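Local coordinates for putative hemin transport system, substrate-binding protein (Burkholderia cenocepacia J2315, PDB 5GIZ) that binds heme in the periplasm and probably hands it to an inner-membrane ABC transporter for bacterial heme uptake, at residues A[15-20]-A[252-257]; A[95-100]-A[105-110]. All coordinates share one frame; numbering follows the deposited sequence. Where two conformers were deposited one is given.

In the fold
The two contacts meet on one side of the N-terminal lobe, their centres 10 Å apart, and along the chain contact 2 is nested inside the long loop that contact 1 closes. Helix 13-23 joins them: Thr-18 CG2 lies 3.6 Å from Lys-107 O, and Leu-15 CD1 lies 3.7 Å from Phe-95 CD1. Phe-251, just before 252-257, gives a second link, because its carbonyl accepts a hydrogen bond from Lys-107. No heme is bound in this apo chain, but heme-binding residues known for the protein are near. Glu-17 lies one turn along helix 13-23 from Gly-13, and the side chain of Glu-97 is about 7 Å from that of Ala-171, in helix 171-178.

Contact 1: residues A[15-20]-A[252-257]; sequences LAETAF and GPRLPL
Pro-253 presses its ring against helix 13-23 at Glu-17 and Thr-18, and this is the close-packed half of the contact. Its CD sits 3.5 Å from Thr-18 OG1 and 3.7 Å from Glu-17 CB, while CG rests near the Glu-17 carbonyl group. The Thr-18 hydroxyl is only a packing neighbour here; its hydrogen-bond partner is the carbonyl of Ala-14, one turn back in its own helix. Thr-18 and Glu-17 are both buried, and Pro-253 partly so.

The other half is polar, and a water and the partly exposed Arg-254 mark it as the side nearer solvent. The extended side chain of Glu-17 reaches across to Arg-254, which answers side-on with two nitrogens, one for each carboxylate oxygen. Arg-254 NE donates to Glu-17 OE1 at 2.9 Å, bent to 143° at the hydrogen, and Arg-254 NH2 donates to Glu-17 OE2, also at 2.9 Å. A bend at chi3 (-67°) turns NE and NH2 to the carboxylate. The planes of the two groups are 54° apart, so this salt bridge is twisted, and NH2 meets OE2 from above the carboxylate plane. The water completes the grip, donating to Glu-17 OE1 at 2.7 Å and accepting from Arg-254 N at 2.8 Å. Arg-254 also makes a cation-pi contact with Tyr-41.

Gly-252 to Leu-255 form a type I beta turn, with Arg-254 at the N-cap position of helix 255-269. The turn thus ties the start of that last helix to the first helix of the chain, far away in sequence. Such a return of the chain from the C-terminal lobe to the N-terminal one is consistent with the two-lobed fold of heme- and siderophore-binding periplasmic proteins.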
loop_
_atom_site.group_PDB
_atom_site.type_symbol
_atom_site.label_atom_id
_atom_site.label_comp_id
_atom_site.label_asym_id
_atom_site.label_seq_id
_atom_site.Cartn_x
_atom_site.Cartn_y
_atom_site.Cartn_z
ATOM N N LEU A 15 -4.621 0.834 -7.389
ATOM C CA LEU A 15 -5.389 1.213 -8.542
ATOM C C LEU A 15 -6.244 0.085 -9.033
ATOM O O LEU A 15 -7.409 0.265 -9.433
ATOM C CB LEU A 15 -4.486 1.779 -9.674
ATOM C CG LEU A 15 -3.879 3.133 -9.434
ATOM C CD1 LEU A 15 -3.193 3.542 -10.738
ATOM C CD2 LEU A 15 -4.898 4.187 -9.060
ATOM N N ALA A 16 -5.700 -1.150 -9.024
ATOM C CA ALA A 16 -6.487 -2.273 -9.419
ATOM C C ALA A 16 -7.637 -2.502 -8.437
ATOM O O ALA A 16 -8.760 -2.781 -8.843
ATOM C CB ALA A 16 -5.640 -3.534 -9.550
ATOM N N GLU A 17 -7.352 -2.389 -7.143
ATOM C CA GLU A 17 -8.411 -2.483 -6.155
ATOM C C GLU A 17 -9.492 -1.457 -6.416
ATOM O O GLU A 17 -10.691 -1.775 -6.281
ATOM C CB GLU A 17 -7.867 -2.294 -4.750
ATOM C CG GLU A 17 -7.007 -3.457 -4.244
ATOM C CD GLU A 17 -6.786 -3.423 -2.760
ATOM O OE1 GLU A 17 -7.723 -3.095 -2.001
ATOM O OE2 GLU A 17 -5.667 -3.711 -2.288
ATOM N N THR A 18 -9.079 -0.231 -6.727
ATOM C CA THR A 18 -10.055 0.810 -6.987
ATOM C C THR A 18 -10.928 0.461 -8.179
ATOM O O THR A 18 -12.159 0.499 -8.108
ATOM C CB THR A 18 -9.311 2.119 -7.208
ATOM O OG1 THR A 18 -8.538 2.483 -6.045
ATOM C CG2 THR A 18 -10.265 3.283 -7.525
ATOM N N ALA A 19 -10.286 0.048 -9.262
ATOM C CA ALA A 19 -11.052 -0.349 -10.424
ATOM C C ALA A 19 -12.029 -1.456 -10.131
ATOM O O ALA A 19 -13.210 -1.390 -10.492
ATOM C CB ALA A 19 -10.144 -0.738 -11.560
ATOM N N PHE A 20 -11.573 -2.513 -9.468
ATOM C CA PHE A 20 -12.481 -3.606 -9.209
ATOM C C PHE A 20 -13.587 -3.175 -8.275
ATOM O O PHE A 20 -14.686 -3.662 -8.426
ATOM C CB PHE A 20 -11.745 -4.884 -8.736
ATOM C CG PHE A 20 -11.071 -5.640 -9.853
ATOM C CD1 PHE A 20 -11.791 -6.262 -10.829
ATOM C CD2 PHE A 20 -9.713 -5.639 -9.953
ATOM C CE1 PHE A 20 -11.151 -6.919 -11.884
ATOM C CE2 PHE A 20 -9.070 -6.343 -10.952
ATOM C CZ PHE A 20 -9.777 -6.921 -11.948
ATOM N N GLY A 252 -5.370 2.297 -0.821
ATOM C CA GLY A 252 -6.490 2.090 -1.684
ATOM C C GLY A 252 -7.844 2.075 -0.984
ATOM O O GLY A 252 -7.983 2.577 0.148
ATOM N N PRO A 253 -8.866 1.503 -1.629
ATOM C CA PRO A 253 -10.213 1.618 -1.086
ATOM C C PRO A 253 -10.415 0.913 0.239
ATOM O O PRO A 253 -11.451 1.057 0.857
ATOM C CB PRO A 253 -11.117 1.079 -2.203
ATOM C CG PRO A 253 -10.209 0.253 -3.025
ATOM C CD PRO A 253 -8.853 0.841 -2.946
ATOM N N ARG A 254 -9.468 0.067 0.642
ATOM C CA ARG A 254 -9.543 -0.580 1.968
ATOM C C ARG A 254 -8.857 0.176 3.066
ATOM O O ARG A 254 -8.710 -0.312 4.175
ATOM C CB ARG A 254 -8.964 -2.015 1.914
ATOM C CG ARG A 254 -9.737 -2.988 1.042
ATOM C CD ARG A 254 -9.175 -4.418 1.085
ATOM N NE ARG A 254 -7.861 -4.498 0.484
ATOM C CZ ARG A 254 -6.975 -5.505 0.676
ATOM N NH1 ARG A 254 -7.225 -6.466 1.562
ATOM N NH2 ARG A 254 -5.820 -5.510 0.034
ATOM N N LEU A 255 -8.470 1.423 2.780
ATOM C CA LEU A 255 -7.739 2.203 3.776
ATOM C C LEU A 255 -8.446 2.201 5.162
ATOM O O LEU A 255 -7.811 2.025 6.168
ATOM C CB LEU A 255 -7.487 3.642 3.301
ATOM C CG LEU A 255 -6.658 4.479 4.270
ATOM C CD1 LEU A 255 -5.215 4.069 4.391
ATOM C CD2 LEU A 255 -6.723 5.936 3.859
ATOM N N PRO A 256 -9.759 2.441 5.219
ATOM C CA PRO A 256 -10.429 2.484 6.524
ATOM C C PRO A 256 -10.289 1.169 7.292
ATOM O O PRO A 256 -9.964 1.198 8.483
ATOM C CB PRO A 256 -11.865 2.795 6.170
ATOM C CG PRO A 256 -11.757 3.539 4.859
ATOM C CD PRO A 256 -10.692 2.764 4.119
ATOM N N LEU A 257 -10.422 0.054 6.599
ATOM C CA LEU A 257 -10.230 -1.255 7.238
ATOM C C LEU A 257 -8.811 -1.513 7.597
ATOM O O LEU A 257 -8.527 -2.063 8.655
ATOM C CB LEU A 257 -10.744 -2.359 6.319
ATOM C CG LEU A 257 -10.698 -3.784 6.876
ATOM C CD1 LEU A 257 -11.565 -3.947 8.096
ATOM C CD2 LEU A 257 -11.063 -4.721 5.737
HETATM O O HOH W 1 -7.110 -0.833 -0.665
#

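Contact 2: residues A[95-100]-A[105-110]; sequences FDERHD and RAKITG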
loop_
_atom_site.group_PDB
_atom_site.type_symbol
_atom_site.label_atom_id
_atom_site.label_comp_id
_atom_site.label_asym_id
_atom_site.label_seq_id
_atom_site.Cartn_x
_atom_site.Cartn_y
_atom_site.Cartn_z
ATOM N N PHE A 95 -1.467 8.549 -11.860
ATOM C CA PHE A 95 -2.047 9.009 -10.598
ATOM C C PHE A 95 -0.941 9.447 -9.654
ATOM O O PHE A 95 0.194 8.996 -9.754
ATOM C CB PHE A 95 -2.937 7.866 -10.021
ATOM C CG PHE A 95 -4.153 7.629 -10.856
ATOM C CD1 PHE A 95 -4.088 6.861 -12.006
ATOM C CD2 PHE A 95 -5.368 8.214 -10.542
ATOM C CE1 PHE A 95 -5.179 6.690 -12.862
ATOM C CE2 PHE A 95 -6.456 8.062 -11.393
ATOM C CZ PHE A 95 -6.381 7.278 -12.544
ATOM N N ASP A 96 -1.272 10.299 -8.696
ATOM C CA ASP A 96 -0.272 10.683 -7.697
ATOM C C ASP A 96 -0.438 9.800 -6.476
ATOM O O ASP A 96 -1.421 9.083 -6.345
ATOM C CB ASP A 96 -0.390 12.148 -7.284
ATOM C CG ASP A 96 -0.166 13.098 -8.424
ATOM O OD1 ASP A 96 0.926 13.078 -9.062
ATOM O OD2 ASP A 96 -1.105 13.881 -8.667
ATOM N N GLU A 97 0.574 9.833 -5.630
ATOM C CA GLU A 97 0.598 9.124 -4.372
ATOM C C GLU A 97 1.159 10.084 -3.319
ATOM O O GLU A 97 2.336 10.496 -3.405
ATOM C CB GLU A 97 1.475 7.890 -4.434
ATOM C CG GLU A 97 1.500 7.218 -3.082
ATOM C CD GLU A 97 0.111 6.765 -2.650
ATOM O OE1 GLU A 97 -0.298 5.697 -3.177
ATOM O OE2 GLU A 97 -0.540 7.410 -1.792
ATOM N N ARG A 98 0.310 10.459 -2.373
ATOM C CA ARG A 98 0.737 11.312 -1.286
ATOM C C ARG A 98 0.614 10.675 0.103
ATOM O O ARG A 98 0.853 11.311 1.145
ATOM C CB ARG A 98 -0.072 12.561 -1.351
ATOM C CG ARG A 98 -0.141 13.075 -2.796
ATOM C CD ARG A 98 -0.256 14.525 -2.797
ATOM N NE ARG A 98 -0.301 15.097 -4.152
ATOM C CZ ARG A 98 0.622 15.876 -4.686
ATOM N NH1 ARG A 98 1.714 16.226 -4.023
ATOM N NH2 ARG A 98 0.411 16.359 -5.893
ATOM N N HIS A 99 0.263 9.410 0.113
ATOM C CA HIS A 99 0.138 8.682 1.399
ATOM C C HIS A 99 -0.767 9.339 2.407
ATOM O O HIS A 99 -0.439 9.467 3.570
ATOM C CB HIS A 99 1.508 8.463 2.037
ATOM C CG HIS A 99 2.458 7.752 1.150
ATOM N ND1 HIS A 99 3.732 8.210 0.903
ATOM C CD2 HIS A 99 2.318 6.613 0.440
ATOM C CE1 HIS A 99 4.324 7.389 0.063
ATOM N NE2 HIS A 99 3.492 6.413 -0.235
ATOM N N ASP A 100 -1.924 9.751 1.945
ATOM C CA ASP A 100 -2.952 10.232 2.805
ATOM C C ASP A 100 -4.337 9.882 2.258
ATOM O O ASP A 100 -4.507 9.367 1.132
ATOM C CB ASP A 100 -2.748 11.746 3.128
ATOM C CG ASP A 100 -2.966 12.705 1.965
ATOM O OD1 ASP A 100 -3.553 12.346 0.930
ATOM O OD2 ASP A 100 -2.485 13.859 2.130
ATOM N N ARG A 105 -8.911 9.188 -2.039
ATOM C CA ARG A 105 -10.156 9.727 -2.601
ATOM C C ARG A 105 -9.951 10.191 -4.046
ATOM O O ARG A 105 -10.842 9.992 -4.915
ATOM C CB ARG A 105 -10.667 10.875 -1.747
ATOM C CG ARG A 105 -10.987 10.383 -0.352
ATOM C CD ARG A 105 -11.369 11.502 0.531
ATOM N NE ARG A 105 -12.765 11.820 0.336
ATOM C CZ ARG A 105 -13.264 12.990 -0.043
ATOM N NH1 ARG A 105 -12.470 14.027 -0.424
ATOM N NH2 ARG A 105 -14.616 13.116 -0.069
ATOM N N ALA A 106 -8.771 10.736 -4.362
ATOM C CA ALA A 106 -8.454 11.147 -5.724
ATOM C C ALA A 106 -8.274 9.951 -6.660
ATOM O O ALA A 106 -8.590 10.027 -7.827
ATOM C CB ALA A 106 -7.207 12.032 -5.741
ATOM N N LYS A 107 -7.789 8.834 -6.148
ATOM C CA LYS A 107 -7.717 7.613 -6.934
ATOM C C LYS A 107 -9.155 7.149 -7.262
ATOM O O LYS A 107 -9.462 6.733 -8.354
ATOM C CB LYS A 107 -6.961 6.502 -6.193
ATOM C CG LYS A 107 -5.470 6.732 -6.021
ATOM C CD LYS A 107 -4.786 5.628 -5.227
ATOM C CE LYS A 107 -3.441 6.065 -4.634
ATOM N NZ LYS A 107 -2.736 4.922 -3.963
ATOM N N ILE A 108 -10.037 7.205 -6.264
ATOM C CA ILE A 108 -11.424 6.778 -6.512
ATOM C C ILE A 108 -12.066 7.618 -7.622
ATOM O O ILE A 108 -12.581 7.088 -8.595
ATOM C CB ILE A 108 -12.277 6.812 -5.223
ATOM C CG1 ILE A 108 -11.752 5.742 -4.241
ATOM C CG2 ILE A 108 -13.763 6.579 -5.494
ATOM C CD1 ILE A 108 -12.300 5.855 -2.835
ATOM N N THR A 109 -12.014 8.933 -7.478
ATOM C CA THR A 109 -12.696 9.785 -8.428
ATOM C C THR A 109 -11.964 9.790 -9.770
ATOM O O THR A 109 -12.610 9.843 -10.836
ATOM C CB THR A 109 -12.835 11.243 -7.883
ATOM O OG1 THR A 109 -11.565 11.846 -7.615
ATOM C CG2 THR A 109 -13.675 11.203 -6.624
ATOM N N GLY A 110 -10.630 9.760 -9.731
ATOM C CA GLY A 110 -9.799 9.741 -10.938
ATOM C C GLY A 110 -9.947 8.479 -11.788
ATOM O O GLY A 110 -10.061 8.515 -13.013
#
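Phe-95 and Lys-107 bring the two backbones nearest, with their CA atoms 6.9 Å apart. Residues 95-100 run as an irregular loop from the end of strand 91-94, at the edge of the parallel sheet, to the start of helix 101-114, and 105-110 is the middle of that helix. Asp-100 closes the loop as the N-cap, its OD1 accepting from Ser-103 N.

At the strand end the contact is apolar. The Phe-95 ring points an edge at Gly-110: CE2 is 3.5 Å from Gly-110 C and 3.8 Å from Gly-110 CA, both close to the ring plane. Glycine offers no side chain here, so the ring can come right up to the helix backbone. Leu-15 of helix 13-23 also packs on Phe-95.

Further along the loop the contact turns ionic. Lys-107 leaves the helix with its chain extended beyond CG, passing the Asp-96 carbonyl, and carries NZ to Glu-97 OE1, 2.7 Å away, in a hydrogen-bonded salt bridge. It meets that oxygen on the syn side, 27° out of the carboxylate plane. Glu-97 has CG anti to its own backbone N (chi1 178°) and bends at chi2, which brings OE2 onward to the backbone of His-99. There OE2 accepts from His-99 N at 2.9 Å through its anti lone pair, with an angle of 153° at the hydrogen.

One carboxylate therefore serves both segments, OE1 pairing with the helix and OE2 fixing the loop. Lys-107 is buried, and its ammonium also donates to Phe-251 O; with Glu-97 beside it, the positive charge is probably well compensated, and the negative charge of Glu-97 likewise.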